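AxyAgu115A (Amphibacillus xylanus NBRC 15112, PDB 6NPS) probably acts as a family GH115 alpha-glucuronidase, hydrolysing glucuronic acid side groups from glucuronoxylan-type hemicelluloses. Local coordinates at residues L509-R520 with V571-Q582. The protein carries 3 engineered substitutions. Numbering follows the deposited sequence.
Sequences LLNGYTKIAHNR and VYYPTVGNLNLQ
Tyr513 fits as a knob into the hole formed by Pro574, Thr575, Asn578 and Leu579, the centre of a helix-helix packing in which helix 500-519 runs beside the long helix 564-596. Their segments cross at 38°, with axes 9.3 Å apart, in the helical region that follows the TIM-barrel strands. Pro574 fits this place because, without an N-H, it belongs where the helix kinks, and its CB lies 3.5 Å from Tyr513 CZ. The Pro574 carbonyl stands over one face of the phenol, offset toward the rim, while Thr514 CG2 covers the opposite face. A chi1 of 94°, well away from a staggered value, swings the ring slantwise across Pro574 and Thr575, and its OH is hydrogen-bonded to Asn424 ND2. Replacing Tyr513 by an alanine is likely to open a gap beside Pro574 CB and to leave the Asn424 side chain without its phenolic partner.

One turn or so earlier along both helices, branched chains suit the close fit: Leu509 CD1 meets Val571 CG1 at 3.7 Å, the two side chains lying roughly perpendicular. Thr575 turns its hydroxyl back onto Val571 O, so this buried polar group is satisfied within its own helix while its CG2 packs on Leu509 CD2. In the other direction Leu579 CD2 lies 3.9 Å from Ile516 CG2, and Leu548 of helix 537-558 adjoins Leu579.

Small Ala517 admits the amide of Asn578, whose ND2 is shared between Pro574 O and Asn424 O. At the polar edge Gln582, bent at chi2 (-86°), runs alongside Ile516 in the reverse direction, its CG and CD against Ile516 CG2. One water donates to both Ile516 O and Gln582 OE1, while Gln582 NE2 donates an N-H to Arg520 O at 3.0 Å, the acceptor lying in the amide plane.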
loop_
_atom_site.group_PDB
_atom_site.type_symbol
_atom_site.label_atom_id
_atom_site.label_comp_id
_atom_site.label_asym_id
_atom_site.label_seq_id
_atom_site.Cartn_x
_atom_site.Cartn_y
_atom_site.Cartn_z
ATOM N N LEU A 509 9.563 -24.629 24.614
ATOM C CA LEU A 509 8.441 -24.549 23.674
ATOM C C LEU A 509 7.259 -23.815 24.298
ATOM O O LEU A 509 6.665 -22.932 23.670
ATOM C CB LEU A 509 7.979 -25.955 23.241
ATOM C CG LEU A 509 8.993 -26.712 22.392
ATOM C CD1 LEU A 509 8.517 -28.111 22.068
ATOM C CD2 LEU A 509 9.267 -25.926 21.100
ATOM N N LEU A 510 6.881 -24.202 25.531
ATOM C CA LEU A 510 5.660 -23.656 26.138
ATOM C C LEU A 510 5.859 -22.197 26.510
ATOM O O LEU A 510 5.010 -21.341 26.211
ATOM C CB LEU A 510 5.269 -24.451 27.400
ATOM C CG LEU A 510 4.945 -25.921 27.215
ATOM C CD1 LEU A 510 4.490 -26.547 28.559
ATOM C CD2 LEU A 510 3.850 -26.005 26.186
ATOM N N ASN A 511 6.975 -21.909 27.177
ATOM C CA ASN A 511 7.320 -20.540 27.523
ATOM C C ASN A 511 7.541 -19.713 26.271
ATOM O O ASN A 511 7.104 -18.557 26.189
ATOM C CB ASN A 511 8.570 -20.533 28.393
ATOM C CG ASN A 511 8.698 -19.268 29.190
ATOM O OD1 ASN A 511 7.989 -19.077 30.179
ATOM N ND2 ASN A 511 9.587 -18.380 28.760
ATOM N N GLY A 512 8.214 -20.301 25.280
ATOM C CA GLY A 512 8.436 -19.700 23.985
ATOM C C GLY A 512 7.195 -19.320 23.212
ATOM O O GLY A 512 7.030 -18.144 22.866
ATOM N N TYR A 513 6.314 -20.279 22.896
ATOM C CA TYR A 513 5.181 -19.918 22.052
ATOM C C TYR A 513 4.232 -18.961 22.775
ATOM O O TYR A 513 3.662 -18.054 22.145
ATOM C CB TYR A 513 4.452 -21.184 21.535
ATOM C CG TYR A 513 3.250 -21.671 22.340
ATOM C CD1 TYR A 513 2.009 -21.041 22.242
ATOM C CD2 TYR A 513 3.346 -22.817 23.152
ATOM C CE1 TYR A 513 0.899 -21.500 22.972
ATOM C CE2 TYR A 513 2.215 -23.284 23.906
ATOM C CZ TYR A 513 1.011 -22.610 23.797
ATOM O OH TYR A 513 -0.101 -23.064 24.533
ATOM N N THR A 514 4.066 -19.107 24.101
ATOM C CA THR A 514 3.079 -18.255 24.764
ATOM C C THR A 514 3.553 -16.809 24.864
ATOM O O THR A 514 2.723 -15.885 24.783
ATOM C CB THR A 514 2.687 -18.790 26.170
ATOM O OG1 THR A 514 3.848 -18.989 27.019
ATOM C CG2 THR A 514 1.878 -20.093 26.072
ATOM N N LYS A 515 4.866 -16.586 25.033
ATOM C CA LYS A 515 5.384 -15.219 24.996
ATOM C C LYS A 515 5.123 -14.558 23.642
ATOM O O LYS A 515 4.633 -13.427 23.569
ATOM C CB LYS A 515 6.903 -15.173 25.311
ATOM C CG LYS A 515 7.252 -13.692 25.592
ATOM C CD LYS A 515 8.632 -13.426 26.015
ATOM C CE LYS A 515 8.880 -11.903 26.112
ATOM N NZ LYS A 515 8.603 -11.271 27.415
ATOM N N ILE A 516 5.442 -15.255 22.555
ATOM C CA ILE A 516 5.238 -14.708 21.210
ATOM C C ILE A 516 3.741 -14.528 20.889
ATOM O O ILE A 516 3.318 -13.471 20.401
ATOM C CB ILE A 516 5.958 -15.598 20.182
ATOM C CG1 ILE A 516 7.478 -15.500 20.400
ATOM C CG2 ILE A 516 5.535 -15.190 18.739
ATOM C CD1 ILE A 516 8.169 -16.762 19.976
ATOM N N ALA A 517 2.908 -15.528 21.192
ATOM C CA ALA A 517 1.479 -15.384 20.933
ATOM C C ALA A 517 0.876 -14.226 21.714
ATOM O O ALA A 517 -0.010 -13.522 21.199
ATOM C CB ALA A 517 0.700 -16.664 21.278
ATOM N N HIS A 518 1.310 -14.020 22.920
ATOM C CA HIS A 518 0.778 -12.971 23.694
ATOM C C HIS A 518 1.181 -11.619 23.200
ATOM O O HIS A 518 0.545 -10.698 23.462
ATOM C CB HIS A 518 0.922 -13.237 25.185
ATOM C CG HIS A 518 1.868 -12.342 25.879
ATOM N ND1 HIS A 518 3.194 -12.300 25.569
ATOM C CD2 HIS A 518 1.685 -11.470 26.889
ATOM C CE1 HIS A 518 3.786 -11.423 26.345
ATOM N NE2 HIS A 518 2.891 -10.908 27.154
ATOM N N ASN A 519 2.261 -11.526 22.485
ATOM C CA ASN A 519 2.703 -10.245 21.930
ATOM C C ASN A 519 1.825 -9.791 20.759
ATOM O O ASN A 519 1.701 -8.577 20.518
ATOM C CB ASN A 519 4.168 -10.333 21.474
ATOM C CG ASN A 519 5.118 -10.197 22.633
ATOM O OD1 ASN A 519 4.678 -9.869 23.739
ATOM N ND2 ASN A 519 6.435 -10.416 22.398
ATOM N N ARG A 520 1.245 -10.731 20.005
ATOM C CA ARG A 520 0.257 -10.385 18.961
ATOM C C ARG A 520 -0.577 -11.634 18.757
ATOM O O ARG A 520 -0.071 -12.609 18.182
ATOM C CB ARG A 520 0.948 -9.986 17.667
ATOM C CG ARG A 520 0.009 -9.475 16.570
ATOM C CD ARG A 520 -0.601 -8.165 17.077
ATOM N NE ARG A 520 -1.262 -7.462 16.032
ATOM C CZ ARG A 520 -1.353 -6.149 15.923
ATOM N NH1 ARG A 520 -0.784 -5.341 16.809
ATOM N NH2 ARG A 520 -2.015 -5.658 14.895
ATOM N N VAL A 571 1.559 -29.861 23.524
ATOM C CA VAL A 571 2.775 -29.093 23.259
ATOM C C VAL A 571 2.902 -28.814 21.757
ATOM O O VAL A 571 3.023 -27.665 21.325
ATOM C CB VAL A 571 4.008 -29.841 23.797
ATOM C CG1 VAL A 571 5.276 -29.043 23.488
ATOM C CG2 VAL A 571 3.842 -30.091 25.298
ATOM N N TYR A 572 2.880 -29.867 20.944
ATOM C CA TYR A 572 3.216 -29.697 19.536
ATOM C C TYR A 572 2.175 -28.846 18.804
ATOM O O TYR A 572 2.523 -27.903 18.089
ATOM C CB TYR A 572 3.359 -31.080 18.881
ATOM C CG TYR A 572 3.865 -31.029 17.452
ATOM C CD1 TYR A 572 5.242 -30.966 17.180
ATOM C CD2 TYR A 572 2.974 -31.063 16.379
ATOM C CE1 TYR A 572 5.698 -30.930 15.850
ATOM C CE2 TYR A 572 3.412 -31.024 15.065
ATOM C CZ TYR A 572 4.770 -30.967 14.811
ATOM O OH TYR A 572 5.201 -30.934 13.518
ATOM N N TYR A 573 0.887 -29.180 18.938
ATOM C CA TYR A 573 -0.130 -28.433 18.194
ATOM C C TYR A 573 -0.192 -26.953 18.607
ATOM O O TYR A 573 -0.129 -26.087 17.722
ATOM C CB TYR A 573 -1.483 -29.158 18.352
ATOM C CG TYR A 573 -2.632 -28.350 17.795
ATOM C CD1 TYR A 573 -2.751 -28.140 16.432
ATOM C CD2 TYR A 573 -3.584 -27.781 18.635
ATOM C CE1 TYR A 573 -3.803 -27.383 15.903
ATOM C CE2 TYR A 573 -4.637 -27.038 18.125
ATOM C CZ TYR A 573 -4.719 -26.824 16.760
ATOM O OH TYR A 573 -5.733 -26.065 16.244
ATOM N N PRO A 574 -0.323 -26.586 19.900
ATOM C CA PRO A 574 -0.244 -25.146 20.273
ATOM C C PRO A 574 1.032 -24.449 19.795
ATOM O O PRO A 574 0.977 -23.282 19.388
ATOM C CB PRO A 574 -0.275 -25.163 21.815
ATOM C CG PRO A 574 -0.695 -26.483 22.191
ATOM C CD PRO A 574 -0.473 -27.456 21.070
ATOM N N THR A 575 2.203 -25.083 19.940
ATOM C CA THR A 575 3.452 -24.418 19.541
ATOM C C THR A 575 3.484 -24.171 18.049
ATOM O O THR A 575 3.640 -23.036 17.589
ATOM C CB THR A 575 4.681 -25.264 19.928
ATOM O OG1 THR A 575 4.669 -25.460 21.327
ATOM C CG2 THR A 575 5.994 -24.544 19.515
ATOM N N VAL A 576 3.307 -25.233 17.276
ATOM C CA VAL A 576 3.484 -25.138 15.840
ATOM C C VAL A 576 2.361 -24.331 15.234
ATOM O O VAL A 576 2.582 -23.521 14.328
ATOM C CB VAL A 576 3.577 -26.548 15.213
ATOM C CG1 VAL A 576 3.596 -26.451 13.684
ATOM C CG2 VAL A 576 4.829 -27.304 15.741
ATOM N N GLY A 577 1.142 -24.493 15.755
ATOM C CA GLY A 577 0.037 -23.731 15.220
ATOM C C GLY A 577 0.269 -22.246 15.351
ATOM O O GLY A 577 0.127 -21.498 14.387
ATOM N N ASN A 578 0.612 -21.797 16.558
ATOM C CA ASN A 578 0.874 -20.379 16.779
ATOM C C ASN A 578 2.095 -19.907 15.997
ATOM O O ASN A 578 2.082 -18.847 15.359
ATOM C CB ASN A 578 1.131 -20.138 18.268
ATOM C CG ASN A 578 -0.119 -19.699 19.018
ATOM O OD1 ASN A 578 -0.766 -18.713 18.652
ATOM N ND2 ASN A 578 -0.465 -20.447 20.080
ATOM N N LEU A 579 3.185 -20.653 16.089
ATOM C CA LEU A 579 4.429 -20.107 15.569
ATOM C C LEU A 579 4.523 -20.228 14.054
ATOM O O LEU A 579 5.159 -19.380 13.416
ATOM C CB LEU A 579 5.622 -20.791 16.228
ATOM C CG LEU A 579 5.703 -20.488 17.731
ATOM C CD1 LEU A 579 7.045 -20.925 18.213
ATOM C CD2 LEU A 579 5.518 -19.010 18.035
ATOM N N ASN A 580 3.940 -21.273 13.461
ATOM C CA ASN A 580 3.862 -21.310 12.000
ATOM C C ASN A 580 3.070 -20.115 11.468
ATOM O O ASN A 580 3.431 -19.507 10.443
ATOM C CB ASN A 580 3.235 -22.617 11.546
ATOM C CG ASN A 580 3.075 -22.691 10.022
ATOM O OD1 ASN A 580 4.055 -22.854 9.309
ATOM N ND2 ASN A 580 1.858 -22.560 9.536
ATOM N N LEU A 581 2.001 -19.736 12.175
ATOM C CA LEU A 581 1.209 -18.590 11.728
ATOM C C LEU A 581 1.995 -17.283 11.853
ATOM O O LEU A 581 1.915 -16.421 10.963
ATOM C CB LEU A 581 -0.058 -18.494 12.577
ATOM C CG LEU A 581 -0.991 -17.341 12.178
ATOM C CD1 LEU A 581 -2.396 -17.828 12.488
ATOM C CD2 LEU A 581 -0.708 -16.092 13.019
ATOM N N GLN A 582 2.709 -17.087 12.976
ATOM C CA GLN A 582 3.561 -15.902 13.120
ATOM C C GLN A 582 4.600 -15.860 11.993
ATOM O O GLN A 582 4.780 -14.835 11.329
ATOM C CB GLN A 582 4.266 -15.901 14.472
ATOM C CG GLN A 582 3.356 -15.913 15.682
ATOM C CD GLN A 582 2.934 -14.522 16.090
ATOM O OE1 GLN A 582 3.663 -13.557 15.863
ATOM N NE2 GLN A 582 1.747 -14.405 16.684
HETATM O O HOH W 1 3.986 -11.868 18.088
#